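Local coordinates for ZINC phosphodiesterase ELAC protein 1 (Homo sapiens, PDB 3ZWF) that removes a 2',3'-cyclic phosphate from tRNAs during tRNA repair and shows some tRNA 3'-processing endonuclease activity, using two zinc ions, at residues H62-F67 / L249-G254; W31-G36 / F185-V190; Q40-K45 / E350-I355. One frame throughout, in Å; residues are numbered along the deposited sequence. Where two conformers were deposited one is given.

Contact 1 of 3, residues H62-F67 / L249-G254. With ZN (zinc ion), chain D; ZN (zinc ion), chain E.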
loop_
_atom_site.group_PDB
_atom_site.type_symbol
_atom_site.label_atom_id
_atom_site.label_comp_id
_atom_site.label_asym_id
_atom_site.label_seq_id
_atom_site.Cartn_x
_atom_site.Cartn_y
_atom_site.Cartn_z
ATOM N N HIS A 62 -12.209 3.039 -2.078
ATOM C CA HIS A 62 -11.247 4.114 -2.345
ATOM C C HIS A 62 -9.943 3.672 -1.753
ATOM O O HIS A 62 -9.911 3.052 -0.720
ATOM C CB HIS A 62 -11.688 5.439 -1.767
ATOM C CG HIS A 62 -12.614 6.190 -2.659
ATOM N ND1 HIS A 62 -13.435 7.186 -2.191
ATOM C CD2 HIS A 62 -12.811 6.125 -3.996
ATOM C CE1 HIS A 62 -14.101 7.704 -3.203
ATOM N NE2 HIS A 62 -13.752 7.059 -4.313
ATOM N N GLY A 63 -8.831 3.969 -2.426
ATOM C CA GLY A 63 -7.566 3.392 -2.048
ATOM C C GLY A 63 -7.067 3.656 -0.634
ATOM O O GLY A 63 -6.403 2.795 -0.036
ATOM N N ASP A 64 -7.432 4.808 -0.073
ATOM C CA ASP A 64 -7.070 5.189 1.289
ATOM C C ASP A 64 -7.807 4.370 2.357
ATOM O O ASP A 64 -7.550 4.544 3.549
ATOM C CB ASP A 64 -7.273 6.716 1.591
ATOM C CG ASP A 64 -8.613 7.239 1.216
ATOM O OD1 ASP A 64 -9.133 6.966 0.094
ATOM O OD2 ASP A 64 -9.174 7.947 2.077
ATOM N N HIS A 65 -8.686 3.469 1.896
ATOM C CA HIS A 65 -9.375 2.532 2.779
ATOM C C HIS A 65 -9.058 1.053 2.524
ATOM O O HIS A 65 -9.568 0.200 3.269
ATOM C CB HIS A 65 -10.895 2.824 2.717
ATOM C CG HIS A 65 -11.208 4.245 3.052
ATOM N ND1 HIS A 65 -11.737 4.634 4.269
ATOM C CD2 HIS A 65 -11.002 5.381 2.351
ATOM C CE1 HIS A 65 -11.841 5.951 4.281
ATOM N NE2 HIS A 65 -11.396 6.423 3.132
ATOM N N PHE A 66 -8.294 0.716 1.472
ATOM C CA PHE A 66 -8.004 -0.689 1.204
ATOM C C PHE A 66 -6.671 -1.026 0.548
ATOM O O PHE A 66 -6.303 -2.186 0.526
ATOM C CB PHE A 66 -9.120 -1.394 0.418
ATOM C CG PHE A 66 -9.127 -1.153 -1.041
ATOM C CD1 PHE A 66 -9.664 -0.007 -1.563
ATOM C CD2 PHE A 66 -8.625 -2.116 -1.941
ATOM C CE1 PHE A 66 -9.664 0.229 -2.948
ATOM C CE2 PHE A 66 -8.664 -1.890 -3.317
ATOM C CZ PHE A 66 -9.203 -0.710 -3.808
ATOM N N PHE A 67 -5.941 -0.032 0.068
ATOM C CA PHE A 67 -4.675 -0.327 -0.614
ATOM C C PHE A 67 -3.655 -0.979 0.320
ATOM O O PHE A 67 -2.694 -1.593 -0.175
ATOM C CB PHE A 67 -4.041 0.918 -1.259
ATOM C CG PHE A 67 -4.636 1.349 -2.560
ATOM C CD1 PHE A 67 -5.570 0.600 -3.255
ATOM C CD2 PHE A 67 -4.275 2.576 -3.071
ATOM C CE1 PHE A 67 -6.089 1.074 -4.450
ATOM C CE2 PHE A 67 -4.803 3.043 -4.275
ATOM C CZ PHE A 67 -5.714 2.298 -4.939
ATOM N N LEU A 249 -18.672 4.624 10.562
ATOM C CA LEU A 249 -19.164 4.985 9.235
ATOM C C LEU A 249 -18.012 5.309 8.277
ATOM O O LEU A 249 -17.109 6.074 8.647
ATOM C CB LEU A 249 -20.088 6.177 9.264
ATOM C CG LEU A 249 -21.532 5.959 9.721
ATOM C CD1 LEU A 249 -21.594 5.546 11.181
ATOM C CD2 LEU A 249 -22.325 7.240 9.450
ATOM N N GLY A 250 -18.071 4.739 7.077
ATOM C CA GLY A 250 -17.160 5.142 5.985
ATOM C C GLY A 250 -17.392 6.576 5.524
ATOM O O GLY A 250 -18.328 7.278 5.972
ATOM N N ASP A 251 -16.528 7.022 4.614
ATOM C CA ASP A 251 -16.659 8.339 3.990
ATOM C C ASP A 251 -18.089 8.480 3.476
ATOM O O ASP A 251 -18.664 7.568 2.901
ATOM C CB ASP A 251 -15.771 8.495 2.775
ATOM C CG ASP A 251 -14.265 8.428 3.097
ATOM O OD1 ASP A 251 -13.862 8.245 4.256
ATOM O OD2 ASP A 251 -13.470 8.528 2.125
ATOM N N CYS A 252 -18.640 9.664 3.689
ATOM C CA CYS A 252 -20.034 9.946 3.299
ATOM C C CYS A 252 -20.367 11.426 3.448
ATOM O O CYS A 252 -19.749 12.138 4.220
ATOM C CB CYS A 252 -21.009 9.127 4.151
ATOM S SG CYS A 252 -21.105 9.535 5.875
ATOM N N SER A 253 -21.409 11.805 2.717
ATOM C CA SER A 253 -22.094 13.089 2.815
ATOM C C SER A 253 -23.497 12.913 3.410
ATOM O O SER A 253 -24.233 13.891 3.592
ATOM C CB SER A 253 -22.217 13.696 1.417
ATOM O OG SER A 253 -22.761 14.999 1.453
ATOM N N GLY A 254 -23.859 11.668 3.687
ATOM C CA GLY A 254 -25.159 11.341 4.265
ATOM C C GLY A 254 -25.420 9.837 4.271
ATOM O O GLY A 254 -24.613 9.036 3.780
HETATM ZN ZN ZN D . -11.296 8.434 2.267
HETATM ZN ZN ZN E . -13.642 7.956 -0.182
HETATM O O HOH W 1 -11.666 7.611 0.296
#
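His62, Asp64 and His65 meet Asp251 in a buried contact made through two zinc ions. The segment 62-67 lies in the loop between strand 53-57 and helix 69-79. The segment 249-254 leaves the end of strand 245-249. Asp251 OD2 bridges the metals, 2.2 Å from the zinc ion of chain D and 2.4 Å from that of chain E. Water 1 is a second bridge, 2.2 Å from the chain D zinc and 2.1 Å from the other. From the other segment, Asp64 OD2 and His65 NE2 bind the chain D zinc, while His62 ND1 binds the chain E zinc. His62 thus coordinates through the ring nitrogen next to its CG, and His65 through the far one. The side chains of His65 and Asp251 come from opposite directions and bind neighbouring positions on the zinc, with ring and carboxylate planes 82° apart. Asp251 OD1 lies obliquely to the ring, 3.1 Å from His65 CE1. On the ring's other nitrogen, His65 ND1 is hydrogen-bonded to Asp34 OD2, a second-shell bond that, with the zinc, helps to hold the rotation of the imidazole. His60 and His180 complete the protein ligands of the chain E zinc, and His311 those of the chain D zinc. Asp64 probably also acts as the proton acceptor. A histidine- and aspartate-rich loop facing a bridging aspartate across two zincs is the HxHxDH active site of the metallo-beta-lactamase fold, as in RNase Z enzymes.

Contact 2 of 3, residues W31-G36 / F185-V190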
loop_
_atom_site.group_PDB
_atom_site.type_symbol
_atom_site.label_atom_id
_atom_site.label_comp_id
_atom_site.label_asym_id
_atom_site.label_seq_id
_atom_site.Cartn_x
_atom_site.Cartn_y
_atom_site.Cartn_z
ATOM N N TRP A 31 -10.722 -6.648 15.497
ATOM C CA TRP A 31 -11.390 -6.400 14.218
ATOM C C TRP A 31 -10.914 -5.072 13.611
ATOM O O TRP A 31 -10.959 -4.018 14.254
ATOM C CB TRP A 31 -12.924 -6.352 14.327
ATOM C CG TRP A 31 -13.561 -7.576 14.844
ATOM C CD1 TRP A 31 -13.003 -8.809 15.010
ATOM C CD2 TRP A 31 -14.940 -7.698 15.239
ATOM N NE1 TRP A 31 -13.946 -9.688 15.514
ATOM C CE2 TRP A 31 -15.137 -9.022 15.677
ATOM C CE3 TRP A 31 -16.007 -6.805 15.276
ATOM C CZ2 TRP A 31 -16.365 -9.479 16.137
ATOM C CZ3 TRP A 31 -17.233 -7.249 15.769
ATOM C CH2 TRP A 31 -17.393 -8.574 16.188
ATOM N N LEU A 32 -10.447 -5.142 12.377
ATOM C CA LEU A 32 -9.966 -3.968 11.671
ATOM C C LEU A 32 -11.029 -3.379 10.741
ATOM O O LEU A 32 -11.626 -4.079 9.922
ATOM C CB LEU A 32 -8.708 -4.339 10.854
ATOM C CG LEU A 32 -8.070 -3.252 9.964
ATOM C CD1 LEU A 32 -7.522 -2.113 10.777
ATOM C CD2 LEU A 32 -6.963 -3.893 9.103
ATOM N N PHE A 33 -11.227 -2.083 10.859
ATOM C CA PHE A 33 -12.157 -1.323 10.039
ATOM C C PHE A 33 -11.326 -0.387 9.172
ATOM O O PHE A 33 -10.714 0.572 9.672
ATOM C CB PHE A 33 -13.162 -0.545 10.909
ATOM C CG PHE A 33 -14.129 -1.423 11.607
ATOM C CD1 PHE A 33 -13.795 -2.040 12.808
ATOM C CD2 PHE A 33 -15.387 -1.691 11.050
ATOM C CE1 PHE A 33 -14.728 -2.898 13.469
ATOM C CE2 PHE A 33 -16.279 -2.554 11.677
ATOM C CZ PHE A 33 -15.947 -3.150 12.888
ATOM N N ASP A 34 -11.318 -0.718 7.882
ATOM C CA ASP A 34 -10.515 -0.077 6.824
ATOM C C ASP A 34 -9.018 -0.367 6.953
ATOM O O ASP A 34 -8.500 -0.742 8.007
ATOM C CB ASP A 34 -10.829 1.420 6.675
ATOM C CG ASP A 34 -12.225 1.663 5.986
ATOM O OD1 ASP A 34 -12.712 0.745 5.368
ATOM O OD2 ASP A 34 -12.759 2.783 6.054
ATOM N N CYS A 35 -8.359 -0.235 5.820
ATOM C CA CYS A 35 -6.964 -0.673 5.695
ATOM C C CYS A 35 -6.239 0.102 4.603
ATOM O O CYS A 35 -5.821 -0.431 3.588
ATOM C CB CYS A 35 -6.897 -2.187 5.454
ATOM S SG CYS A 35 -5.277 -2.895 5.770
ATOM N N GLY A 36 -6.161 1.394 4.785
ATOM C CA GLY A 36 -5.320 2.238 3.904
ATOM C C GLY A 36 -3.857 1.852 3.895
ATOM O O GLY A 36 -3.359 1.130 4.780
ATOM N N PHE A 185 -20.207 2.228 3.046
ATOM C CA PHE A 185 -20.947 1.515 4.080
ATOM C C PHE A 185 -20.526 1.948 5.461
ATOM O O PHE A 185 -19.393 2.335 5.713
ATOM C CB PHE A 185 -20.788 -0.011 3.952
ATOM C CG PHE A 185 -21.282 -0.554 2.636
ATOM C CD1 PHE A 185 -22.645 -0.817 2.414
ATOM C CD2 PHE A 185 -20.385 -0.787 1.618
ATOM C CE1 PHE A 185 -23.076 -1.292 1.206
ATOM C CE2 PHE A 185 -20.824 -1.260 0.432
ATOM C CZ PHE A 185 -22.166 -1.513 0.215
ATOM N N GLY A 186 -21.505 1.902 6.357
ATOM C CA GLY A 186 -21.262 1.938 7.774
ATOM C C GLY A 186 -21.523 0.580 8.413
ATOM O O GLY A 186 -22.257 -0.286 7.861
ATOM N N PHE A 187 -20.905 0.370 9.558
ATOM C CA PHE A 187 -20.985 -0.883 10.276
ATOM C C PHE A 187 -21.453 -0.624 11.686
ATOM O O PHE A 187 -20.988 0.315 12.353
ATOM C CB PHE A 187 -19.650 -1.603 10.308
ATOM C CG PHE A 187 -19.115 -1.936 8.934
ATOM C CD1 PHE A 187 -19.606 -3.007 8.230
ATOM C CD2 PHE A 187 -18.137 -1.139 8.359
ATOM C CE1 PHE A 187 -19.138 -3.312 6.960
ATOM C CE2 PHE A 187 -17.666 -1.432 7.085
ATOM C CZ PHE A 187 -18.164 -2.529 6.382
ATOM N N SER A 188 -22.412 -1.457 12.105
ATOM C CA SER A 188 -22.923 -1.451 13.446
ATOM C C SER A 188 -22.494 -2.722 14.175
ATOM O O SER A 188 -22.794 -3.835 13.722
ATOM C CB SER A 188 -24.452 -1.431 13.402
ATOM O OG SER A 188 -24.980 -1.532 14.711
ATOM N N VAL A 189 -21.857 -2.559 15.327
ATOM C CA VAL A 189 -21.464 -3.692 16.150
ATOM C C VAL A 189 -22.226 -3.633 17.471
ATOM O O VAL A 189 -22.075 -2.674 18.248
ATOM C CB VAL A 189 -19.938 -3.715 16.421
ATOM C CG1 VAL A 189 -19.590 -4.889 17.361
ATOM C CG2 VAL A 189 -19.146 -3.794 15.083
ATOM N N VAL A 190 -23.032 -4.655 17.710
ATOM C CA VAL A 190 -23.787 -4.761 18.965
ATOM C C VAL A 190 -23.306 -5.963 19.759
ATOM O O VAL A 190 -23.335 -7.092 19.293
ATOM C CB VAL A 190 -25.314 -4.835 18.725
ATOM C CG1 VAL A 190 -26.059 -5.229 20.018
ATOM C CG2 VAL A 190 -25.829 -3.497 18.212
#
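Phe33 and Val189 pack at the centre of the metallo-beta-lactamase fold, an alpha-beta/beta-alpha sandwich in which two sheets lie face to face. Strand 31-33 belongs to one sheet and strand 185-190 to the other. Their axes approach to 10.7 Å and run nearly antiparallel, with 152° between their directions. The contacts across the gap are between apolar side-chain atoms. The tight part is formed by alternate residues, Trp31 and Phe33 against Phe187 and Val189. Phe33 enters between the two facing residues. Its CZ meets Val189 CG2 at 3.9 Å, and its CE2 touches Phe187 CB, which lies at the edge of the Phe33 ring. The two phenylalanine rings are oblique, with centroids 5.8 Å apart and planes at 58°. Phe57 joins this aromatic group, stacked on Phe33 and edge-to-face with Phe187.

The looser parts are the loop after Phe33 and the partly exposed Val190. Beyond Phe33 the chain turns off into the loop 34-36, and the Asp34 side chain makes no contact with strand 185-190, while its OD2 is hydrogen-bonded to Thr59 OG1. Val190 packs on Lys245 of the neighbouring strand. Ser188 points away from strand 31-33. In the tight part, Trp31 is turned into the interface with its NE1 hydrogen-bonded to Glu29 OE2. Val189 has CG1 anti to the backbone N (chi1 177°), and this methyl reaches the six-membered ring of the indole, with Val189 CG1 3.7 Å from Trp31 CZ3.

Contact 3 of 3, residues Q40-K45 / E350-I355. With EDO (1,2-ethanediol), chain K; EDO (1,2-ethanediol), chain J.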
loop_
_atom_site.group_PDB
_atom_site.type_symbol
_atom_site.label_atom_id
_atom_site.label_comp_id
_atom_site.label_asym_id
_atom_site.label_seq_id
_atom_site.Cartn_x
_atom_site.Cartn_y
_atom_site.Cartn_z
ATOM N N GLN A 40 -0.264 -1.636 8.052
ATOM C CA GLN A 40 0.570 -2.662 8.707
ATOM C C GLN A 40 1.679 -2.049 9.574
ATOM O O GLN A 40 2.024 -2.573 10.640
ATOM C CB GLN A 40 1.138 -3.666 7.693
ATOM C CG GLN A 40 2.056 -3.046 6.637
ATOM C CD GLN A 40 2.799 -4.096 5.860
ATOM O OE1 GLN A 40 3.571 -4.880 6.446
ATOM N NE2 GLN A 40 2.611 -4.104 4.518
ATOM N N THR A 41 2.270 -0.941 9.117
ATOM C CA THR A 41 3.345 -0.253 9.831
ATOM C C THR A 41 2.778 0.503 11.046
ATOM O O THR A 41 3.380 0.561 12.119
ATOM C CB THR A 41 4.107 0.647 8.821
ATOM O OG1 THR A 41 3.192 1.501 8.115
ATOM C CG2 THR A 41 4.702 -0.237 7.779
ATOM N N GLN A 42 1.585 1.054 10.887
ATOM C CA GLN A 42 0.924 1.697 12.032
ATOM C C GLN A 42 0.656 0.655 13.123
ATOM O O GLN A 42 0.836 0.925 14.308
ATOM C CB GLN A 42 -0.395 2.404 11.639
ATOM C CG GLN A 42 -0.169 3.582 10.692
ATOM C CD GLN A 42 0.605 4.733 11.348
ATOM O OE1 GLN A 42 1.830 4.747 11.369
ATOM N NE2 GLN A 42 -0.127 5.719 11.844
ATOM N N LEU A 43 0.157 -0.512 12.721
ATOM C CA LEU A 43 -0.030 -1.630 13.661
ATOM C C LEU A 43 1.236 -1.973 14.406
ATOM O O LEU A 43 1.223 -2.100 15.626
ATOM C CB LEU A 43 -0.533 -2.882 12.967
ATOM C CG LEU A 43 -1.999 -2.860 12.639
ATOM C CD1 LEU A 43 -2.358 -3.978 11.638
ATOM C CD2 LEU A 43 -2.859 -2.974 13.974
ATOM N N MET A 44 2.367 -2.049 13.685
ATOM C CA MET A 44 3.631 -2.337 14.341
ATOM C C MET A 44 3.989 -1.310 15.405
ATOM O O MET A 44 4.458 -1.681 16.464
ATOM C CB MET A 44 4.759 -2.488 13.301
ATOM C CG MET A 44 4.511 -3.629 12.392
ATOM S SD MET A 44 5.784 -3.540 11.099
ATOM C CE MET A 44 7.240 -4.062 11.990
ATOM N N LYS A 45 3.748 -0.025 15.120
ATOM C CA LYS A 45 4.068 1.082 16.021
ATOM C C LYS A 45 3.125 1.106 17.223
ATOM O O LYS A 45 3.488 1.594 18.271
ATOM C CB LYS A 45 3.959 2.436 15.307
ATOM C CG LYS A 45 5.118 2.722 14.299
ATOM C CD LYS A 45 4.820 3.808 13.219
ATOM C CE LYS A 45 4.443 5.191 13.694
ATOM N NZ LYS A 45 3.790 6.007 12.552
ATOM N N GLU A 350 -6.886 11.163 16.823
ATOM C CA GLU A 350 -5.481 11.253 16.409
ATOM C C GLU A 350 -4.940 9.843 16.250
ATOM O O GLU A 350 -5.423 8.921 16.905
ATOM C CB GLU A 350 -4.641 12.021 17.442
ATOM C CG GLU A 350 -5.135 13.409 17.651
ATOM C CD GLU A 350 -4.436 14.145 18.787
ATOM O OE1 GLU A 350 -3.537 13.579 19.451
ATOM O OE2 GLU A 350 -4.803 15.312 18.992
ATOM N N ASP A 351 -3.903 9.660 15.405
ATOM C CA ASP A 351 -3.302 8.355 15.297
ATOM C C ASP A 351 -2.808 7.911 16.688
ATOM O O ASP A 351 -2.205 8.696 17.460
ATOM C CB ASP A 351 -2.097 8.328 14.332
ATOM C CG ASP A 351 -2.468 8.642 12.899
ATOM O OD1 ASP A 351 -3.665 8.917 12.575
ATOM O OD2 ASP A 351 -1.539 8.506 12.041
ATOM N N PHE A 352 -3.096 6.642 16.963
ATOM C CA PHE A 352 -2.683 5.875 18.164
ATOM C C PHE A 352 -3.526 6.162 19.395
ATOM O O PHE A 352 -3.288 5.599 20.473
ATOM C CB PHE A 352 -1.185 5.996 18.433
ATOM C CG PHE A 352 -0.370 5.626 17.246
ATOM C CD1 PHE A 352 -0.340 4.329 16.835
ATOM C CD2 PHE A 352 0.341 6.580 16.540
ATOM C CE1 PHE A 352 0.373 3.952 15.691
ATOM C CE2 PHE A 352 1.061 6.228 15.402
ATOM C CZ PHE A 352 1.079 4.911 14.990
ATOM N N MET A 353 -4.535 7.007 19.214
ATOM C CA MET A 353 -5.518 7.241 20.264
ATOM C C MET A 353 -6.262 5.931 20.555
ATOM O O MET A 353 -6.643 5.192 19.643
ATOM C CB MET A 353 -6.509 8.329 19.845
ATOM C CG MET A 353 -7.567 8.686 20.892
ATOM S SD MET A 353 -8.769 9.861 20.263
ATOM C CE MET A 353 -7.909 11.377 20.627
ATOM N N VAL A 354 -6.411 5.634 21.850
ATOM C CA VAL A 354 -7.188 4.499 22.284
ATOM C C VAL A 354 -8.330 5.000 23.139
ATOM O O VAL A 354 -8.100 5.746 24.060
ATOM C CB VAL A 354 -6.350 3.531 23.136
ATOM C CG1 VAL A 354 -7.193 2.315 23.527
ATOM C CG2 VAL A 354 -5.111 3.064 22.370
ATOM N N ILE A 355 -9.545 4.602 22.791
ATOM C CA ILE A 355 -10.750 4.929 23.562
ATOM C C ILE A 355 -11.338 3.629 24.098
ATOM O O ILE A 355 -11.605 2.724 23.359
ATOM C CB ILE A 355 -11.822 5.640 22.722
ATOM C CG1 ILE A 355 -11.283 6.965 22.190
ATOM C CG2 ILE A 355 -13.057 5.919 23.581
ATOM C CD1 ILE A 355 -12.145 7.616 21.146
HETATM C C1 EDO K . 1.549 4.722 8.134
HETATM O O1 EDO K . 1.030 5.667 7.215
HETATM C C2 EDO K . 2.947 4.931 8.698
HETATM O O2 EDO K . 3.325 3.771 9.426
HETATM C C1 EDO J . 3.452 4.195 5.703
HETATM O O1 EDO J . 2.483 4.924 4.957
HETATM C C2 EDO J . 3.797 2.850 5.133
HETATM O O2 EDO J . 4.493 2.036 6.014
#
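Gln42 and Lys45, on helix 40-45, meet Asp351 and Phe352 of a type II beta turn that runs from Glu350 to Met353. Gln42 can be followed outward from its CB. CG lies anti to the carbonyl carbon (chi1 -65°), and the chain bends at chi2 (-66°), which brings its end toward the turn. CG and CD lie against C1 of a 1,2-ethanediol molecule (chain K), probably from the crystallisation liquor, each 3.3 Å from it. The two ends of the amide have different partners. Gln42 OE1 accepts from Lys45 NZ at 2.6 Å, in the carbonyl plane and on a lone pair, and also from O2 of the same diol. Gln42 NE2 faces the other way, 3.5 Å from Phe352 CZ. It also approaches Asp351 OD2, but at a poor angle for a hydrogen bond; NE2 is hydrogen-bonded to Leu6 O. Asp351 is held instead by Thr8 and by the backbone N of Gly18. The Phe352 ring presents its edge to the helix, with Gln42 O in its plane, 3.4 Å from Phe352 CE1. Lys45 CE lies 3.6 Å from Phe352 CZ, and the two side chains cross at about a right angle. The turn leads into strand 354-356, one of the two outermost strands of its sheet within the chain, beside strand 2-5. Helix 39-45 lies between this turn and the second subunit, whose Pro13 and Pro15 pack on Thr41, Met44 and Lys45.

From the N terminus, the chain first gives strand 29-33 to contact 2 and then, directly after, helix 39-45 to contact 3. The loop 62-67 of contact 1 follows. Strand 184-191 closes the loop of contact 2, joining the two sheets. Segment 249-254 then closes contact 1 at the zinc site, and the turn before the last strand, 354-356, closes the loop of contact 3 near the C terminus. Contact 2 crosses both other contacts, whereas contact 1 is nested inside contact 3. Contacts 1 and 2 touch directly: besides the side-chain link, His65 O lies 2.9 Å from Cys35 N, a probable hydrogen bond. Contacts 1 and 3 do not touch, but both reach the second subunit.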